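Local coordinates for protein superoxide dismutase [Ni] (Streptomyces coelicolor, PDB 1T6U) that catalyses the disproportionation of superoxide to hydrogen peroxide and dioxygen, using nickel bound near its amino terminus in a hollow homohexamer, at residues A[62-65]-A[66-69]; A[74-77]-A[78-82]. The protein carries 1 engineered substitution. All coordinates share one frame; numbering follows the deposited sequence.

In the fold
Contact 1 (62-65 with 66-69) comes first along the chain, where helix 34-62 ends and the short helix 65-70 begins; contact 2 (74-77 with 78-82) follows a few residues later, in the opening turns of helix 74-89. Their centres lie about 14 Å apart, on the same side of the chain's centre, and they touch: Phe-63 and Phe-68 pack on Leu-74, and the rings of Phe-68 and His-75 stack. Contact 1 belongs to the link between helices 34-62 and 74-89 of the four-helix bundle; contact 2 is the first part of the second of these. Both reach the second subunit, so this region helps build the hexamer interface. The Tyr-62 side chain of contact 1 is about 9 Å from a bound nickel ion, whereas contact 2 lies away from the metal site.

Contact 1. Residues A[62-65]-A[66-69]; sequences YFKP and PHFE
His-67 turns its ring back onto the start of its own helix, where ND1 accepts a hydrogen bond from Lys-64 N at 3.0 Å, the donor nitrogen sitting 26° out of the imidazole plane. With CG beside the backbone N (chi1 -56°), the ring reaches back past Lys-64 to the residues before it. The edge of Phe-63 is directed at the imidazole face in an offset T-shaped pair, CD2 lying 3.7 Å from ND1 of His-67. Tyr-62 completes this aromatic cluster: its plane is nearly parallel to that of His-67, but slid so far aside that the rings barely overlap. Lys-64 is the N-cap residue of helix 65-70, and the His-67 side chain, three positions on, accepts from its amide, as in the reciprocal half of a capping box, with a histidine as acceptor. Lys-64 O starts the helical bonding, accepting from Phe-68 N at 3.2 Å. The Phe-68 ring then folds back so that CZ meets Phe-63 CB at 3.6 Å. Further out, Ile-107 and Ile-110 of helix 94-115 pack on Phe-63, and Tyr-62 OH is hydrogen-bonded to Thr-114 OG1. Phe-63 O accepts from Lys-83 NZ of the second subunit.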
loop_
_atom_site.group_PDB
_atom_site.type_symbol
_atom_site.label_atom_id
_atom_site.label_comp_id
_atom_site.label_asym_id
_atom_site.label_seq_id
_atom_site.Cartn_x
_atom_site.Cartn_y
_atom_site.Cartn_z
ATOM N N TYR A 62 -4.212 4.617 -21.397
ATOM C CA TYR A 62 -4.736 5.726 -22.214
ATOM C C TYR A 62 -4.377 5.559 -23.668
ATOM O O TYR A 62 -5.236 5.579 -24.586
ATOM C CB TYR A 62 -4.245 7.101 -21.679
ATOM C CG TYR A 62 -4.712 8.143 -22.691
ATOM C CD1 TYR A 62 -6.010 8.614 -22.693
ATOM C CD2 TYR A 62 -3.848 8.655 -23.634
ATOM C CE1 TYR A 62 -6.456 9.557 -23.603
ATOM C CE2 TYR A 62 -4.285 9.592 -24.571
ATOM C CZ TYR A 62 -5.591 10.053 -24.553
ATOM O OH TYR A 62 -6.055 10.986 -25.452
ATOM N N PHE A 63 -3.097 5.395 -23.984
ATOM C CA PHE A 63 -2.663 5.354 -25.392
ATOM C C PHE A 63 -3.066 4.040 -26.044
ATOM O O PHE A 63 -3.040 2.973 -25.422
ATOM C CB PHE A 63 -1.155 5.603 -25.468
ATOM C CG PHE A 63 -0.745 7.060 -25.206
ATOM C CD1 PHE A 63 0.057 7.428 -24.124
ATOM C CD2 PHE A 63 -1.170 8.065 -26.075
ATOM C CE1 PHE A 63 0.470 8.729 -23.885
ATOM C CE2 PHE A 63 -0.761 9.347 -25.850
ATOM C CZ PHE A 63 0.037 9.673 -24.779
ATOM N N LYS A 64 -3.458 4.165 -27.310
ATOM C CA LYS A 64 -4.001 3.050 -28.076
ATOM C C LYS A 64 -3.320 2.947 -29.438
ATOM O O LYS A 64 -2.566 3.808 -29.850
ATOM C CB LYS A 64 -5.472 3.183 -28.352
ATOM C CG LYS A 64 -6.342 3.586 -27.204
ATOM C CD LYS A 64 -6.981 2.436 -26.478
ATOM C CE LYS A 64 -7.494 2.843 -25.098
ATOM N NZ LYS A 64 -8.828 2.262 -24.783
ATOM N N PRO A 65 -3.584 1.846 -30.129
ATOM C CA PRO A 65 -2.886 1.584 -31.405
ATOM C C PRO A 65 -2.754 2.726 -32.396
ATOM O O PRO A 65 -1.711 3.007 -33.021
ATOM C CB PRO A 65 -3.791 0.449 -31.937
ATOM C CG PRO A 65 -3.982 -0.343 -30.656
ATOM C CD PRO A 65 -4.505 0.762 -29.750
ATOM N N PRO A 66 -3.800 3.494 -32.662
ATOM C CA PRO A 66 -3.681 4.614 -33.601
ATOM C C PRO A 66 -2.676 5.649 -33.155
ATOM O O PRO A 66 -2.016 6.268 -33.993
ATOM C CB PRO A 66 -5.099 5.216 -33.572
ATOM C CG PRO A 66 -5.967 4.084 -33.127
ATOM C CD PRO A 66 -5.151 3.326 -32.125
ATOM N N HIS A 67 -2.574 5.808 -31.827
ATOM C CA HIS A 67 -1.579 6.737 -31.303
ATOM C C HIS A 67 -0.167 6.217 -31.553
ATOM O O HIS A 67 0.753 6.966 -31.925
ATOM C CB HIS A 67 -1.858 6.956 -29.811
ATOM C CG HIS A 67 -3.206 7.434 -29.397
ATOM N ND1 HIS A 67 -3.862 6.956 -28.293
ATOM C CD2 HIS A 67 -4.066 8.340 -29.931
ATOM C CE1 HIS A 67 -5.022 7.525 -28.143
ATOM N NE2 HIS A 67 -5.181 8.387 -29.152
ATOM N N PHE A 68 0.076 4.906 -31.368
ATOM C CA PHE A 68 1.387 4.299 -31.586
ATOM C C PHE A 68 1.752 4.338 -33.065
ATOM O O PHE A 68 2.937 4.432 -33.374
ATOM C CB PHE A 68 1.477 2.874 -31.021
ATOM C CG PHE A 68 1.244 2.879 -29.522
ATOM C CD1 PHE A 68 0.274 2.081 -28.985
ATOM C CD2 PHE A 68 1.975 3.684 -28.666
ATOM C CE1 PHE A 68 -0.001 2.024 -27.637
ATOM C CE2 PHE A 68 1.682 3.646 -27.309
ATOM C CZ PHE A 68 0.681 2.861 -26.791
ATOM N N GLU A 69 0.777 4.288 -33.957
ATOM C CA GLU A 69 1.073 4.436 -35.390
ATOM C C GLU A 69 1.417 5.892 -35.728
ATOM O O GLU A 69 2.385 6.150 -36.472
ATOM C CB GLU A 69 -0.110 3.879 -36.185
ATOM C CG GLU A 69 0.306 3.256 -37.512
ATOM C CD GLU A 69 -0.733 3.164 -38.592
ATOM O OE1 GLU A 69 -0.470 3.687 -39.711
ATOM O OE2 GLU A 69 -1.818 2.555 -38.399
#

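Contact 2. Residues A[74-77]-A[78-82]; sequences LHQL and VNDTL
Different chi1 choices bring Gln-76 and Asp-80 together across one turn of helix 74-89. Gln-76 sends CG out with chi1 -171° and then bends at chi2 (67°), which swings its amide along the helix toward the later residue; Asp-80, with CG beside its own backbone N, leans back to meet it. NE2 of Gln-76 donates to OD1 of Asp-80 at 2.8 Å. OD1 lies in the plane of the Gln-76 amide but is itself approached from above the carboxylate plane, the two flat groups being turned 48° to each other. This i to i+4 side-chain bond runs beside the main-chain bond from Asp-80 N to Gln-76 O. A water accepts from the same NE2 at 3.0 Å and donates to Asn-79 OD1 at 2.8 Å, and that oxygen also accepts from NZ of Lys-83 of the same chain.

One residue further on, Thr-81 holds OG1 beside its backbone N, and the hydroxyl donates to Leu-77 O at 2.8 Å, from above the carbonyl plane. Since Thr-81 N binds the same oxygen at 2.9 Å, Leu-77 O is gripped twice. Leu-77 and Thr-81 both pack on Tyr-103 of helix 94-115, while Leu-74 CD1 touches Val-78 CG2 at 4.0 Å and Val-78 faces Val-55 and Trp-59 of helix 34-62.

Across the subunit boundary, Gln-76 OE1 accepts from His-75 NE2 of the second subunit, the same bond is repeated in reverse, from His-75 NE2 to Gln-76 OE1 of that subunit, and Asn-79 ND2 donates to Trp-59 O there. The helix thus sorts its chemistry by side: the buried threonine hydroxyl spends its proton on the Leu-77 carbonyl one turn back, whereas the glutamine divides its amide, its nitrogen bracing the helix and its oxygen joining two subunits.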
loop_
_atom_site.group_PDB
_atom_site.type_symbol
_atom_site.label_atom_id
_atom_site.label_comp_id
_atom_site.label_asym_id
_atom_site.label_seq_id
_atom_site.Cartn_x
_atom_site.Cartn_y
_atom_site.Cartn_z
ATOM N N LEU A 74 6.729 6.956 -29.551
ATOM C CA LEU A 74 6.075 7.023 -28.251
ATOM C C LEU A 74 6.421 5.870 -27.336
ATOM O O LEU A 74 6.698 6.041 -26.152
ATOM C CB LEU A 74 4.552 7.105 -28.468
ATOM C CG LEU A 74 3.760 7.241 -27.163
ATOM C CD1 LEU A 74 4.243 8.399 -26.277
ATOM C CD2 LEU A 74 2.268 7.414 -27.445
ATOM N N HIS A 75 6.466 4.653 -27.887
ATOM C CA HIS A 75 6.905 3.531 -27.061
ATOM C C HIS A 75 8.268 3.757 -26.431
ATOM O O HIS A 75 8.439 3.556 -25.228
ATOM C CB HIS A 75 6.963 2.233 -27.893
ATOM C CG HIS A 75 5.665 1.610 -28.227
ATOM N ND1 HIS A 75 4.565 1.658 -27.410
ATOM C CD2 HIS A 75 5.281 0.886 -29.298
ATOM C CE1 HIS A 75 3.553 0.987 -27.984
ATOM N NE2 HIS A 75 3.978 0.514 -29.143
ATOM N N GLN A 76 9.249 4.138 -27.247
ATOM C CA GLN A 76 10.611 4.390 -26.756
ATOM C C GLN A 76 10.650 5.598 -25.854
ATOM O O GLN A 76 11.438 5.599 -24.879
ATOM C CB GLN A 76 11.605 4.561 -27.898
ATOM C CG GLN A 76 13.046 4.602 -27.424
ATOM C CD GLN A 76 13.539 3.306 -26.846
ATOM O OE1 GLN A 76 13.409 2.238 -27.445
ATOM N NE2 GLN A 76 14.121 3.358 -25.648
ATOM N N LEU A 77 9.840 6.599 -26.133
ATOM C CA LEU A 77 9.768 7.748 -25.251
ATOM C C LEU A 77 9.302 7.334 -23.862
ATOM O O LEU A 77 9.903 7.751 -22.860
ATOM C CB LEU A 77 8.850 8.797 -25.849
ATOM C CG LEU A 77 8.495 9.975 -24.923
ATOM C CD1 LEU A 77 9.753 10.739 -24.577
ATOM C CD2 LEU A 77 7.456 10.817 -25.651
ATOM N N VAL A 78 8.251 6.523 -23.775
ATOM C CA VAL A 78 7.776 6.133 -22.435
ATOM C C VAL A 78 8.857 5.313 -21.722
ATOM O O VAL A 78 9.115 5.508 -20.536
ATOM C CB VAL A 78 6.454 5.381 -22.543
ATOM C CG1 VAL A 78 6.062 4.764 -21.209
ATOM C CG2 VAL A 78 5.336 6.311 -23.054
ATOM N N ASN A 79 9.511 4.411 -22.472
ATOM C CA ASN A 79 10.579 3.596 -21.867
ATOM C C ASN A 79 11.709 4.472 -21.333
ATOM O O ASN A 79 12.157 4.247 -20.216
ATOM C CB ASN A 79 11.144 2.548 -22.817
ATOM C CG ASN A 79 11.892 1.437 -22.098
ATOM O OD1 ASN A 79 13.132 1.505 -21.958
ATOM N ND2 ASN A 79 11.152 0.429 -21.667
ATOM N N ASP A 80 12.133 5.454 -22.129
ATOM C CA ASP A 80 13.160 6.403 -21.708
ATOM C C ASP A 80 12.733 7.265 -20.503
ATOM O O ASP A 80 13.565 7.586 -19.651
ATOM C CB ASP A 80 13.512 7.336 -22.868
ATOM C CG ASP A 80 14.235 6.636 -23.995
ATOM O OD1 ASP A 80 14.625 5.469 -23.815
ATOM O OD2 ASP A 80 14.437 7.204 -25.079
ATOM N N THR A 81 11.460 7.605 -20.473
ATOM C CA THR A 81 10.960 8.352 -19.324
ATOM C C THR A 81 11.078 7.534 -18.057
ATOM O O THR A 81 11.503 8.019 -17.002
ATOM C CB THR A 81 9.486 8.707 -19.558
ATOM O OG1 THR A 81 9.337 9.483 -20.771
ATOM C CG2 THR A 81 8.925 9.570 -18.442
ATOM N N LEU A 82 10.683 6.269 -18.126
ATOM C CA LEU A 82 10.732 5.407 -16.949
ATOM C C LEU A 82 12.165 5.206 -16.507
ATOM O O LEU A 82 12.435 5.256 -15.317
ATOM C CB LEU A 82 10.027 4.074 -17.221
ATOM C CG LEU A 82 8.516 4.226 -17.432
ATOM C CD1 LEU A 82 7.872 2.906 -17.838
ATOM C CD2 LEU A 82 7.762 4.743 -16.212
HETATM O O HOH W 1 15.453 1.737 -23.570
#